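Local coordinates for protein putative GntR-family transcriptional regulator (Bordetella bronchiseptica RB50, PDB 3CNV) that probably senses a small effector molecule through its UTRA-type ligand-binding domain and so controls DNA binding by a GntR-family transcription regulator, at residues C[23-28]-C[49-54]; C[62-67]-C[144-149]; C[102-107]-C[134-139]; C[110-115]-C[126-131]. One frame throughout, in Å; residues are numbered along the deposited sequence.

Contact 1: residues C[23-28]-C[49-54]; sequences ILECRR and TIRRQL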
loop_
_atom_site.group_PDB
_atom_site.type_symbol
_atom_site.label_atom_id
_atom_site.label_comp_id
_atom_site.label_asym_id
_atom_site.label_seq_id
_atom_site.Cartn_x
_atom_site.Cartn_y
_atom_site.Cartn_z
ATOM N N ILE C 23 13.710 0.565 26.162
ATOM C CA ILE C 23 12.917 -0.592 26.636
ATOM C C ILE C 23 12.410 -0.303 28.051
ATOM O O ILE C 23 13.174 0.063 28.982
ATOM C CB ILE C 23 13.718 -1.880 26.660
ATOM C CG1 ILE C 23 14.337 -2.167 25.250
ATOM C CG2 ILE C 23 12.867 -3.040 27.266
ATOM C CD1 ILE C 23 13.336 -2.394 24.134
ATOM N N LEU C 24 11.115 -0.485 28.233
ATOM C CA LEU C 24 10.487 -0.152 29.507
ATOM C C LEU C 24 10.172 -1.421 30.361
ATOM O O LEU C 24 10.246 -1.449 31.571
ATOM C CB LEU C 24 9.218 0.644 29.190
ATOM C CG LEU C 24 9.166 2.146 29.201
ATOM C CD1 LEU C 24 10.397 2.969 28.859
ATOM C CD2 LEU C 24 7.830 2.536 28.529
ATOM N N GLU C 25 9.776 -2.448 29.654
ATOM C CA GLU C 25 9.378 -3.716 30.219
ATOM C C GLU C 25 9.748 -4.828 29.299
ATOM O O GLU C 25 9.684 -4.690 28.064
ATOM C CB GLU C 25 7.874 -3.760 30.431
ATOM C CG GLU C 25 7.349 -2.721 31.446
ATOM C CD GLU C 25 5.837 -2.770 31.566
ATOM O OE1 GLU C 25 5.313 -3.900 31.761
ATOM O OE2 GLU C 25 5.177 -1.710 31.447
ATOM N N CYS C 26 10.044 -5.962 29.911
ATOM C CA CYS C 26 10.326 -7.182 29.166
ATOM C C CYS C 26 10.086 -8.385 30.056
ATOM O O CYS C 26 10.655 -8.475 31.119
ATOM C CB CYS C 26 11.794 -7.147 28.689
ATOM S SG CYS C 26 12.306 -8.510 27.609
ATOM N N ARG C 27 9.170 -9.250 29.652
ATOM C CA ARG C 27 8.711 -10.380 30.482
ATOM C C ARG C 27 8.264 -11.501 29.554
ATOM O O ARG C 27 7.860 -11.235 28.446
ATOM C CB ARG C 27 7.418 -10.049 31.276
ATOM C CG ARG C 27 7.550 -9.147 32.341
ATOM C CD ARG C 27 6.178 -9.004 33.007
ATOM N NE ARG C 27 5.229 -8.426 32.057
ATOM C CZ ARG C 27 3.902 -8.504 32.164
ATOM N NH1 ARG C 27 3.343 -9.158 33.178
ATOM N NH2 ARG C 27 3.131 -7.936 31.242
ATOM N N ARG C 28 8.280 -12.720 30.068
ATOM C CA ARG C 28 7.589 -13.816 29.410
ATOM C C ARG C 28 6.298 -14.086 30.172
ATOM O O ARG C 28 6.252 -13.952 31.372
ATOM C CB ARG C 28 8.478 -15.048 29.296
ATOM C CG ARG C 28 9.473 -14.839 28.183
ATOM C CD ARG C 28 10.665 -15.745 28.301
ATOM N NE ARG C 28 11.441 -15.846 27.057
ATOM C CZ ARG C 28 12.325 -14.941 26.637
ATOM N NH1 ARG C 28 12.572 -13.838 27.349
ATOM N NH2 ARG C 28 12.974 -15.148 25.501
ATOM N N THR C 49 6.851 -10.550 25.949
ATOM C CA THR C 49 6.308 -9.238 25.755
ATOM C C THR C 49 7.298 -8.161 26.129
ATOM O O THR C 49 8.010 -8.233 27.118
ATOM C CB THR C 49 4.945 -9.050 26.517
ATOM O OG1 THR C 49 4.233 -7.922 25.946
ATOM C CG2 THR C 49 5.189 -8.861 28.054
ATOM N N ILE C 50 7.312 -7.152 25.266
ATOM C CA ILE C 50 8.123 -5.976 25.459
ATOM C C ILE C 50 7.241 -4.735 25.396
ATOM O O ILE C 50 6.321 -4.621 24.568
ATOM C CB ILE C 50 9.153 -5.880 24.287
ATOM C CG1 ILE C 50 9.974 -7.194 24.165
ATOM C CG2 ILE C 50 10.008 -4.599 24.389
ATOM C CD1 ILE C 50 10.783 -7.280 22.852
ATOM N N ARG C 51 7.494 -3.836 26.320
ATOM C CA ARG C 51 7.063 -2.443 26.204
ATOM C C ARG C 51 8.234 -1.527 25.910
ATOM O O ARG C 51 9.297 -1.593 26.572
ATOM C CB ARG C 51 6.334 -1.993 27.461
ATOM C CG ARG C 51 5.838 -0.559 27.279
ATOM C CD ARG C 51 4.986 -0.101 28.361
ATOM N NE ARG C 51 3.659 -0.662 28.217
ATOM C CZ ARG C 51 2.647 -0.282 28.971
ATOM N NH1 ARG C 51 2.854 0.665 29.910
ATOM N NH2 ARG C 51 1.448 -0.830 28.773
ATOM N N ARG C 52 8.077 -0.679 24.905
ATOM C CA ARG C 52 9.130 0.334 24.662
ATOM C C ARG C 52 8.594 1.707 24.353
ATOM O O ARG C 52 7.478 1.867 23.898
ATOM C CB ARG C 52 10.106 -0.123 23.578
ATOM C CG ARG C 52 9.589 -0.302 22.312
ATOM C CD ARG C 52 9.697 0.988 21.497
ATOM N NE ARG C 52 9.287 0.621 20.178
ATOM C CZ ARG C 52 10.082 0.127 19.242
ATOM N NH1 ARG C 52 11.383 0.065 19.445
ATOM N NH2 ARG C 52 9.560 -0.220 18.073
ATOM N N GLN C 53 9.452 2.685 24.571
ATOM C CA GLN C 53 9.144 4.068 24.221
ATOM C C GLN C 53 10.033 4.509 23.050
ATOM O O GLN C 53 11.260 4.421 23.095
ATOM C CB GLN C 53 9.374 4.943 25.498
ATOM C CG GLN C 53 9.086 6.470 25.414
ATOM C CD GLN C 53 9.710 7.221 26.559
ATOM O OE1 GLN C 53 10.903 7.379 26.620
ATOM N NE2 GLN C 53 8.885 7.718 27.465
ATOM N N LEU C 54 9.406 5.028 22.019
ATOM C CA LEU C 54 10.097 5.834 21.016
ATOM C C LEU C 54 9.972 7.297 21.312
ATOM O O LEU C 54 8.896 7.826 21.664
ATOM C CB LEU C 54 9.529 5.569 19.600
ATOM C CG LEU C 54 9.722 4.161 19.085
ATOM C CD1 LEU C 54 9.034 4.117 17.683
ATOM C CD2 LEU C 54 11.222 3.616 19.030
HETATM O O HOH W 1 5.527 0.844 31.756
#
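The carbonyl oxygen Arg51 O is gripped by two consecutive amides of the facing strand, Leu24 N at 2.7 Å and Glu25 N at 3.2 Å. Two residues set against one, with the register slipping by one between the Ile23-Arg52 and Glu25-Arg51 pairs, define a classic beta bulge in the antiparallel pairing of 23-28 with 49-54, where strand 20-30, outermost in the sheet of this chain, meets strand 46-56. Both amides approach from the same face of the carbonyl plane, and both bonds are fairly straight at the hydrogen. Beyond the bulge regular pairing resumes: Arg51 N returns a bond to Glu25 O, and Thr49 N gives an almost linear one to Arg27 O (2.8 Å, 177°).

On the face bearing Glu25, Arg27, Thr49 and Arg51, the Glu25 and Arg51 side chains run alongside each other. Glu25 OE2 sits over one face of the guanidinium, 3.7 Å from Arg51 NH1; no N-H points at it, so this long salt bridge is purely electrostatic. Water 1 donates to Glu25 OE2 and is only weakly held by Arg51 NH1. The stronger partners of Arg51 are Asp65 and Glu115. Likewise, the Thr49 hydroxyl bonds to Leu66 O, while its CG2 lies beside the Arg27 side chain.

The opposite face is apolar near helix 78-83, where Leu81 touches Ile23, Cys26 and Ile50. With CG1 beside its own backbone N (chi1 -55°), Ile23 extends CD1 to within 4.0 Å of Ile50 CG2 and the same distance of Arg52 CB.

Contact 2: residues C[62-67]-C[144-149]; sequences VIDDLW and EVRRGL
Packing is close where Asp64 faces Gly148, a non-hydrogen-bonded pair: Asp64 OD1 comes within 3.3 Å of Gly148 CA. The same buried face carries Leu66, whose CD2 lies 3.2 Å from Glu144 OE2 and whose CG rests beside Arg146 NE. Arg146 is bent at chi3 (-57°), which turns its guanidinium edge back to Glu144. NE and NH2 both take Glu144 OE2, the latter at 2.7 Å on the syn lone pair, with the oxygen in the guanidinium plane. Asp64 OD2 extends this salt-bridge network to Arg146 NH1 only at long range and well out of that plane; water 3 joins the two more directly. Arg52 is the stronger partner of Asp64, whereas Glu144 OE1 reaches Tyr89, and Arg146 NH1 also holds a bound citrate.

Six backbone hydrogen bonds, two at each of the pairs Ile63-Leu149, Asp65-Arg147 and Trp67-Val145, fix strands 59-69 and 141-150 as antiparallel neighbours in the middle of the UTRA-domain sheet.

The other face is more open to solvent at Trp67, Val145 and Arg147, all partly exposed. Trp67 CE3 meets Val145 CG1 at 3.7 Å, and the CH2 edge of the indole approaches Arg147 NH2. That nitrogen reaches Asp65 OD2 at 2.6 Å, a close salt bridge, though as a hydrogen bond it is weak, bent to 126° at the hydrogen; the carboxylate and guanidinium planes stand 81° apart. Nearby, water 2 donates to both Ile63 O and Arg147 O.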
loop_
_atom_site.group_PDB
_atom_site.type_symbol
_atom_site.label_atom_id
_atom_site.label_comp_id
_atom_site.label_asym_id
_atom_site.label_seq_id
_atom_site.Cartn_x
_atom_site.Cartn_y
_atom_site.Cartn_z
ATOM N N VAL C 62 5.870 7.581 21.035
ATOM C CA VAL C 62 5.211 6.262 20.936
ATOM C C VAL C 62 5.456 5.401 22.161
ATOM O O VAL C 62 6.573 5.308 22.662
ATOM C CB VAL C 62 5.681 5.493 19.600
ATOM C CG1 VAL C 62 4.892 4.240 19.357
ATOM C CG2 VAL C 62 5.576 6.405 18.371
ATOM N N ILE C 63 4.400 4.731 22.602
ATOM C CA ILE C 63 4.522 3.608 23.509
ATOM C C ILE C 63 4.010 2.365 22.777
ATOM O O ILE C 63 2.857 2.303 22.300
ATOM C CB ILE C 63 3.794 3.777 24.895
ATOM C CG1 ILE C 63 4.218 5.039 25.602
ATOM C CG2 ILE C 63 3.976 2.501 25.803
ATOM C CD1 ILE C 63 5.629 5.029 26.229
ATOM N N ASP C 64 4.940 1.442 22.566
ATOM C CA ASP C 64 4.662 0.171 21.873
ATOM C C ASP C 64 4.653 -0.972 22.887
ATOM O O ASP C 64 5.553 -1.082 23.723
ATOM C CB ASP C 64 5.731 -0.190 20.865
ATOM C CG ASP C 64 5.649 0.543 19.559
ATOM O OD1 ASP C 64 4.502 0.809 19.092
ATOM O OD2 ASP C 64 6.778 0.794 18.950
ATOM N N ASP C 65 3.636 -1.806 22.804
ATOM C CA ASP C 65 3.588 -3.105 23.496
ATOM C C ASP C 65 3.667 -4.145 22.389
ATOM O O ASP C 65 2.886 -4.095 21.455
ATOM C CB ASP C 65 2.308 -3.350 24.313
ATOM C CG ASP C 65 2.284 -2.592 25.624
ATOM O OD1 ASP C 65 3.343 -2.452 26.233
ATOM O OD2 ASP C 65 1.198 -2.156 26.059
ATOM N N LEU C 66 4.527 -5.130 22.562
ATOM C CA LEU C 66 4.771 -6.195 21.551
ATOM C C LEU C 66 4.598 -7.535 22.235
ATOM O O LEU C 66 4.936 -7.710 23.393
ATOM C CB LEU C 66 6.255 -6.147 21.054
ATOM C CG LEU C 66 6.917 -5.103 20.214
ATOM C CD1 LEU C 66 7.165 -3.777 20.970
ATOM C CD2 LEU C 66 8.177 -5.789 19.719
ATOM N N TRP C 67 4.140 -8.502 21.470
ATOM C CA TRP C 67 4.013 -9.869 21.943
ATOM C C TRP C 67 4.582 -10.749 20.806
ATOM O O TRP C 67 4.169 -10.656 19.654
ATOM C CB TRP C 67 2.541 -10.254 22.147
ATOM C CG TRP C 67 1.823 -9.589 23.287
ATOM C CD1 TRP C 67 1.663 -10.071 24.547
ATOM C CD2 TRP C 67 1.185 -8.315 23.261
ATOM N NE1 TRP C 67 0.954 -9.182 25.301
ATOM C CE2 TRP C 67 0.668 -8.080 24.535
ATOM C CE3 TRP C 67 0.995 -7.360 22.277
ATOM C CZ2 TRP C 67 -0.052 -6.915 24.845
ATOM C CZ3 TRP C 67 0.309 -6.215 22.582
ATOM C CH2 TRP C 67 -0.199 -5.978 23.861
ATOM N N GLU C 144 4.382 -11.460 15.185
ATOM C CA GLU C 144 4.344 -10.326 16.113
ATOM C C GLU C 144 3.012 -9.676 16.127
ATOM O O GLU C 144 2.372 -9.476 15.071
ATOM C CB GLU C 144 5.347 -9.214 15.722
ATOM C CG GLU C 144 5.405 -8.066 16.731
ATOM C CD GLU C 144 5.993 -6.768 16.159
ATOM O OE1 GLU C 144 5.635 -6.420 14.994
ATOM O OE2 GLU C 144 6.795 -6.126 16.897
ATOM N N VAL C 145 2.645 -9.322 17.357
ATOM C CA VAL C 145 1.540 -8.441 17.663
ATOM C C VAL C 145 2.101 -7.220 18.302
ATOM O O VAL C 145 2.867 -7.299 19.240
ATOM C CB VAL C 145 0.471 -9.049 18.608
ATOM C CG1 VAL C 145 -0.621 -7.958 18.986
ATOM C CG2 VAL C 145 -0.239 -10.256 17.969
ATOM N N ARG C 146 1.777 -6.068 17.755
ATOM C CA ARG C 146 2.240 -4.833 18.370
ATOM C C ARG C 146 1.092 -3.817 18.436
ATOM O O ARG C 146 0.394 -3.591 17.426
ATOM C CB ARG C 146 3.430 -4.263 17.537
ATOM C CG ARG C 146 4.034 -2.976 18.101
ATOM C CD ARG C 146 5.184 -2.400 17.254
ATOM N NE ARG C 146 6.290 -3.325 17.047
ATOM C CZ ARG C 146 7.486 -3.017 16.573
ATOM N NH1 ARG C 146 7.740 -1.789 16.119
ATOM N NH2 ARG C 146 8.408 -3.974 16.478
ATOM N N ARG C 147 0.878 -3.243 19.634
ATOM C CA ARG C 147 0.010 -2.159 19.823
ATOM C C ARG C 147 0.777 -0.905 20.172
ATOM O O ARG C 147 1.496 -0.828 21.196
ATOM C CB ARG C 147 -0.987 -2.386 20.929
ATOM C CG ARG C 147 -1.831 -1.106 21.091
ATOM C CD ARG C 147 -2.830 -1.172 22.260
ATOM N NE ARG C 147 -2.377 -2.031 23.351
ATOM C CZ ARG C 147 -1.598 -1.651 24.374
ATOM N NH1 ARG C 147 -1.133 -0.418 24.462
ATOM N NH2 ARG C 147 -1.282 -2.538 25.315
ATOM N N GLY C 148 0.641 0.071 19.273
ATOM C CA GLY C 148 1.300 1.316 19.438
ATOM C C GLY C 148 0.325 2.425 19.823
ATOM O O GLY C 148 -0.800 2.505 19.358
ATOM N N LEU C 149 0.802 3.300 20.662
ATOM C CA LEU C 149 0.044 4.485 21.002
ATOM C C LEU C 149 0.955 5.647 20.717
ATOM O O LEU C 149 2.014 5.771 21.326
ATOM C CB LEU C 149 -0.434 4.461 22.479
ATOM C CG LEU C 149 -1.566 3.499 22.871
ATOM C CD1 LEU C 149 -1.439 3.305 24.405
ATOM C CD2 LEU C 149 -3.001 4.026 22.458
HETATM O O HOH W 2 1.045 0.664 23.525
HETATM O O HOH W 3 6.395 0.837 16.317
#

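Contact 3: residues C[102-107]-C[134-139]; sequences RADEKL and ISYTYG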
loop_
_atom_site.group_PDB
_atom_site.type_symbol
_atom_site.label_atom_id
_atom_site.label_comp_id
_atom_site.label_asym_id
_atom_site.label_seq_id
_atom_site.Cartn_x
_atom_site.Cartn_y
_atom_site.Cartn_z
ATOM N N ARG C 102 4.765 -8.598 5.509
ATOM C CA ARG C 102 3.519 -7.851 5.549
ATOM C C ARG C 102 3.152 -7.512 6.954
ATOM O O ARG C 102 3.429 -8.274 7.880
ATOM C CB ARG C 102 2.317 -8.738 4.993
ATOM C CG ARG C 102 1.041 -7.918 4.723
ATOM C CD ARG C 102 -0.137 -8.811 4.217
ATOM N NE ARG C 102 -1.023 -9.369 5.248
ATOM C CZ ARG C 102 -1.068 -10.665 5.511
ATOM N NH1 ARG C 102 -0.286 -11.481 4.835
ATOM N NH2 ARG C 102 -1.900 -11.167 6.404
ATOM N N ALA C 103 2.366 -6.471 7.080
ATOM C CA ALA C 103 1.702 -6.117 8.360
ATOM C C ALA C 103 0.249 -5.712 8.135
ATOM O O ALA C 103 -0.072 -5.006 7.176
ATOM C CB ALA C 103 2.410 -5.032 9.126
ATOM N N ASP C 104 -0.658 -6.192 8.977
ATOM C CA ASP C 104 -2.067 -5.804 8.862
ATOM C C ASP C 104 -2.316 -4.941 10.127
ATOM O O ASP C 104 -1.968 -5.337 11.229
ATOM C CB ASP C 104 -3.007 -6.977 8.858
ATOM C CG ASP C 104 -2.910 -7.853 7.594
ATOM O OD1 ASP C 104 -2.464 -7.357 6.492
ATOM O OD2 ASP C 104 -3.323 -9.061 7.711
ATOM N N GLU C 105 -2.826 -3.739 9.925
ATOM C CA GLU C 105 -3.077 -2.772 11.001
ATOM C C GLU C 105 -4.530 -2.332 11.108
ATOM O O GLU C 105 -5.276 -2.261 10.136
ATOM C CB GLU C 105 -2.160 -1.551 10.866
ATOM C CG GLU C 105 -0.730 -1.806 11.043
ATOM C CD GLU C 105 0.168 -0.566 10.839
ATOM O OE1 GLU C 105 -0.277 0.498 10.339
ATOM O OE2 GLU C 105 1.360 -0.699 11.138
ATOM N N LYS C 106 -4.912 -2.017 12.336
ATOM C CA LYS C 106 -6.191 -1.430 12.705
ATOM C C LYS C 106 -5.883 -0.140 13.500
ATOM O O LYS C 106 -5.205 -0.180 14.558
ATOM C CB LYS C 106 -7.015 -2.411 13.558
ATOM C CG LYS C 106 -7.353 -3.710 12.908
ATOM C CD LYS C 106 -8.220 -4.589 13.801
ATOM C CE LYS C 106 -8.725 -5.818 13.041
ATOM N NZ LYS C 106 -9.927 -6.446 13.707
ATOM N N LEU C 107 -6.272 0.999 12.916
ATOM C CA LEU C 107 -6.057 2.339 13.514
ATOM C C LEU C 107 -7.334 2.967 14.039
ATOM O O LEU C 107 -8.444 2.872 13.467
ATOM C CB LEU C 107 -5.379 3.294 12.569
ATOM C CG LEU C 107 -3.922 3.117 12.133
ATOM C CD1 LEU C 107 -3.689 1.793 11.333
ATOM C CD2 LEU C 107 -3.581 4.350 11.334
ATOM N N ILE C 134 -0.583 -6.738 13.367
ATOM C CA ILE C 134 -0.039 -8.084 13.314
ATOM C C ILE C 134 0.892 -8.173 12.128
ATOM O O ILE C 134 0.500 -7.822 11.050
ATOM C CB ILE C 134 -1.162 -9.142 13.188
ATOM C CG1 ILE C 134 -2.248 -8.926 14.245
ATOM C CG2 ILE C 134 -0.567 -10.547 13.192
ATOM C CD1 ILE C 134 -3.589 -9.796 13.971
ATOM N N SER C 135 2.116 -8.659 12.354
ATOM C CA SER C 135 3.155 -8.759 11.330
ATOM C C SER C 135 3.369 -10.203 10.990
ATOM O O SER C 135 3.319 -11.122 11.843
ATOM C CB SER C 135 4.513 -8.202 11.824
ATOM O OG SER C 135 4.301 -6.933 12.269
ATOM N N TYR C 136 3.608 -10.407 9.712
ATOM C CA TYR C 136 3.691 -11.736 9.126
ATOM C C TYR C 136 5.038 -11.977 8.452
ATOM O O TYR C 136 5.636 -11.094 7.867
ATOM C CB TYR C 136 2.540 -11.971 8.098
ATOM C CG TYR C 136 1.151 -11.913 8.685
ATOM C CD1 TYR C 136 0.502 -13.057 9.056
ATOM C CD2 TYR C 136 0.502 -10.702 8.896
ATOM C CE1 TYR C 136 -0.754 -13.008 9.656
ATOM C CE2 TYR C 136 -0.778 -10.650 9.468
ATOM C CZ TYR C 136 -1.362 -11.797 9.880
ATOM O OH TYR C 136 -2.608 -11.814 10.487
ATOM N N THR C 137 5.516 -13.193 8.580
ATOM C CA THR C 137 6.641 -13.648 7.811
ATOM C C THR C 137 6.048 -14.386 6.619
ATOM O O THR C 137 4.822 -14.536 6.474
ATOM C CB THR C 137 7.620 -14.588 8.623
ATOM O OG1 THR C 137 6.971 -15.826 9.012
ATOM C CG2 THR C 137 8.100 -13.930 9.877
ATOM N N TYR C 138 6.924 -14.849 5.776
ATOM C CA TYR C 138 6.553 -15.817 4.686
ATOM C C TYR C 138 5.521 -16.932 5.008
ATOM O O TYR C 138 5.539 -17.604 6.024
ATOM C CB TYR C 138 7.870 -16.333 4.027
ATOM C CG TYR C 138 8.527 -15.169 3.233
ATOM C CD1 TYR C 138 7.994 -14.742 1.991
ATOM C CD2 TYR C 138 9.626 -14.485 3.713
ATOM C CE1 TYR C 138 8.551 -13.667 1.263
ATOM C CE2 TYR C 138 10.193 -13.385 2.997
ATOM C CZ TYR C 138 9.645 -12.983 1.770
ATOM O OH TYR C 138 10.158 -11.907 1.041
ATOM N N GLY C 139 4.603 -17.096 4.086
ATOM C CA GLY C 139 3.622 -18.144 4.214
ATOM C C GLY C 139 2.488 -17.695 5.093
ATOM O O GLY C 139 1.732 -18.519 5.598
HETATM O O HOH W 4 -4.379 -9.958 10.144
#
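Stacking joins Arg102 to Tyr136 across the two strands. The guanidinium lies nearly flat on the phenol ring, the planes 20° apart, and Arg102 CZ stands 4.1 Å from the ring centroid, 24° off its normal: a cation-pi arrangement. The overlap is offset toward the rim, with Arg102 NH2 only 3.3 Å from Tyr136 CE2.

Ionic bonds hold the stacked guanidinium in place. Arg102 runs out extended and then turns at chi3 (91°), presenting NE and NH2 side-on to Asp104 of its own strand. NE bonds OD1 at 2.8 Å and NH2 bonds OD2 at 2.9 Å; both oxygens lie in the guanidinium plane, which fixes its rotation. Arg102 NH1 makes a further salt bridge with Asp140. Asp104 OD2 is also linked through water 4 to Tyr136 OH, while OD1 accepts from Ser160 of a neighbouring subunit.

Backbone bonds set the register: Tyr136 N to Arg102 O at 2.8 Å, then a reciprocal pair between Asp104 and Ile134. Between them Ala103 faces Ser135 in a non-hydrogen-bonded pair, CA atoms 4.2 Å apart. The Ser135 hydroxyl turns to Glu144.

Ala103, Asp104, Glu105 and Leu107 also pair with an antiparallel strand of that neighbouring subunit. The arrangement is therefore an antiparallel edge of the UTRA-domain sheet at which strand 102-111, outermost within this chain, is continued across a subunit interface.

Contact 4: residues C[110-115]-C[126-131]; sequences VAASPE and RPLLQV
Pairing of Val110 with Leu128 and of Ala111 with Pro127 closes one end of the antiparallel partnership between strands 102-111 and 127-137 in the UTRA-domain sheet; helix 117-120 lies in the connection between them. Backbone hydrogen bonds give the clearest evidence. Val110 N bonds to Leu128 O at 2.9 Å (172°), and Leu128 N to Val110 O at 2.8 Å (170°). Past the strand end, Ala112 N still reaches Arg126 O at 2.7 Å, so the two segments stay joined one residue beyond Ala111. CA-H...O contacts supplement these, notably Pro127 CA to Val110 O at 3.3 Å.

Side-chain packing accompanies the Val110-Leu128 pair, whose own CG2 and CB are 4.3 Å apart. Val110 crosses Gln130 at about a right angle, both of its methyls approaching Gln130 CB, while the amide NE2 bonds to Asp132. Leu149 of strand 141-150 packs on the same valine.

Between subunits, Pro127 lies against Val110 of a neighbouring chain and Ala111 against Pro127 of that chain.

With CG anti to its carbonyl carbon (chi1 -54°) and CD1 continuing outward, Leu128 brings CD1 to within 3.6 Å of Ala112 CB.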
loop_
_atom_site.group_PDB
_atom_site.type_symbol
_atom_site.label_atom_id
_atom_site.label_comp_id
_atom_site.label_asym_id
_atom_site.label_seq_id
_atom_site.Cartn_x
_atom_site.Cartn_y
_atom_site.Cartn_z
ATOM N N VAL C 110 -7.977 7.100 20.412
ATOM C CA VAL C 110 -8.325 6.800 21.763
ATOM C C VAL C 110 -7.875 7.917 22.713
ATOM O O VAL C 110 -7.102 8.771 22.354
ATOM C CB VAL C 110 -7.689 5.423 22.185
ATOM C CG1 VAL C 110 -8.150 4.272 21.219
ATOM C CG2 VAL C 110 -6.195 5.494 22.292
ATOM N N ALA C 111 -8.432 7.903 23.917
ATOM C CA ALA C 111 -7.957 8.737 25.059
ATOM C C ALA C 111 -6.778 8.099 25.794
ATOM O O ALA C 111 -6.743 6.914 26.043
ATOM C CB ALA C 111 -9.149 9.030 26.040
ATOM N N ALA C 112 -5.766 8.910 26.066
ATOM C CA ALA C 112 -4.625 8.519 26.915
ATOM C C ALA C 112 -5.097 8.075 28.281
ATOM O O ALA C 112 -5.811 8.780 28.987
ATOM C CB ALA C 112 -3.592 9.644 27.006
ATOM N N SER C 113 -4.773 6.828 28.579
ATOM C CA SER C 113 -5.112 6.196 29.863
ATOM C C SER C 113 -4.254 6.779 30.976
ATOM O O SER C 113 -3.195 7.404 30.751
ATOM C CB SER C 113 -4.916 4.683 29.827
ATOM O OG SER C 113 -3.524 4.389 29.715
ATOM N N PRO C 114 -4.725 6.595 32.204
ATOM C CA PRO C 114 -3.939 6.969 33.358
ATOM C C PRO C 114 -2.536 6.357 33.329
ATOM O O PRO C 114 -1.585 7.000 33.742
ATOM C CB PRO C 114 -4.796 6.448 34.522
ATOM C CG PRO C 114 -6.160 6.435 34.007
ATOM C CD PRO C 114 -6.118 6.226 32.562
ATOM N N GLU C 115 -2.384 5.152 32.784
ATOM C CA GLU C 115 -1.045 4.463 32.778
ATOM C C GLU C 115 -0.120 5.010 31.655
ATOM O O GLU C 115 1.096 5.178 31.841
ATOM C CB GLU C 115 -1.187 2.917 32.613
ATOM C CG GLU C 115 0.149 2.160 32.178
ATOM C CD GLU C 115 -0.050 0.646 31.864
ATOM O OE1 GLU C 115 -0.636 0.275 30.810
ATOM O OE2 GLU C 115 0.385 -0.194 32.683
ATOM N N ARG C 126 -5.961 12.739 26.827
ATOM C CA ARG C 126 -5.330 13.284 25.582
ATOM C C ARG C 126 -5.548 12.344 24.399
ATOM O O ARG C 126 -5.367 11.109 24.526
ATOM C CB ARG C 126 -3.835 13.480 25.794
ATOM C CG ARG C 126 -3.002 13.798 24.617
ATOM C CD ARG C 126 -3.290 15.156 24.053
ATOM N NE ARG C 126 -2.319 16.071 24.566
ATOM C CZ ARG C 126 -1.400 16.681 23.846
ATOM N NH1 ARG C 126 -1.359 16.575 22.534
ATOM N NH2 ARG C 126 -0.561 17.455 24.456
ATOM N N PRO C 127 -6.000 12.889 23.253
ATOM C CA PRO C 127 -6.189 11.918 22.149
ATOM C C PRO C 127 -4.851 11.394 21.591
ATOM O O PRO C 127 -3.867 12.171 21.401
ATOM C CB PRO C 127 -6.894 12.741 21.092
ATOM C CG PRO C 127 -7.549 13.809 21.785
ATOM C CD PRO C 127 -6.659 14.179 22.971
ATOM N N LEU C 128 -4.832 10.071 21.414
ATOM C CA LEU C 128 -3.675 9.329 20.880
ATOM C C LEU C 128 -4.180 8.480 19.712
ATOM O O LEU C 128 -5.386 8.093 19.647
ATOM C CB LEU C 128 -3.051 8.386 21.930
ATOM C CG LEU C 128 -2.646 8.977 23.262
ATOM C CD1 LEU C 128 -2.139 7.843 24.259
ATOM C CD2 LEU C 128 -1.556 10.070 23.058
ATOM N N LEU C 129 -3.278 8.249 18.790
ATOM C CA LEU C 129 -3.485 7.347 17.628
ATOM C C LEU C 129 -3.044 5.943 18.059
ATOM O O LEU C 129 -1.917 5.718 18.485
ATOM C CB LEU C 129 -2.732 7.780 16.412
ATOM C CG LEU C 129 -2.833 6.885 15.161
ATOM C CD1 LEU C 129 -4.263 6.865 14.598
ATOM C CD2 LEU C 129 -1.833 7.235 14.114
ATOM N N GLN C 130 -4.007 5.038 18.072
ATOM C CA GLN C 130 -3.709 3.640 18.389
ATOM C C GLN C 130 -3.583 2.863 17.082
ATOM O O GLN C 130 -4.453 2.893 16.205
ATOM C CB GLN C 130 -4.732 3.036 19.346
ATOM C CG GLN C 130 -4.569 1.528 19.607
ATOM C CD GLN C 130 -5.517 1.011 20.703
ATOM O OE1 GLN C 130 -5.452 1.442 21.841
ATOM N NE2 GLN C 130 -6.433 0.163 20.334
ATOM N N VAL C 131 -2.440 2.219 16.945
ATOM C CA VAL C 131 -2.094 1.380 15.790
ATOM C C VAL C 131 -1.928 -0.068 16.314
ATOM O O VAL C 131 -0.951 -0.427 16.969
ATOM C CB VAL C 131 -0.800 1.842 15.049
ATOM C CG1 VAL C 131 -0.535 0.942 13.788
ATOM C CG2 VAL C 131 -0.859 3.391 14.630
#

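All four contacts belong to one six-stranded antiparallel sheet. Contacts 1 and 2 lie side by side, centres 9 Å apart, joined by the salt bridge from Arg51 NE to Asp65 OD1 (2.7 Å). Contacts 3 and 4 occupy different parts of the same strand pair, centres 22 Å apart, and both meet a second subunit. Contact 2 connects the two halves: Glu144 O accepts from Ser135 N (2.8 Å) and Val131 O from Gly148 N (2.8 Å). Arg51 NH2 also reaches Glu115 OE1 of contact 4 (3.1 Å). Arg52 of contact 1 and Arg146 of contact 2 both bind a citrate, probably from crystallisation, whose position is consistent with the effector pocket.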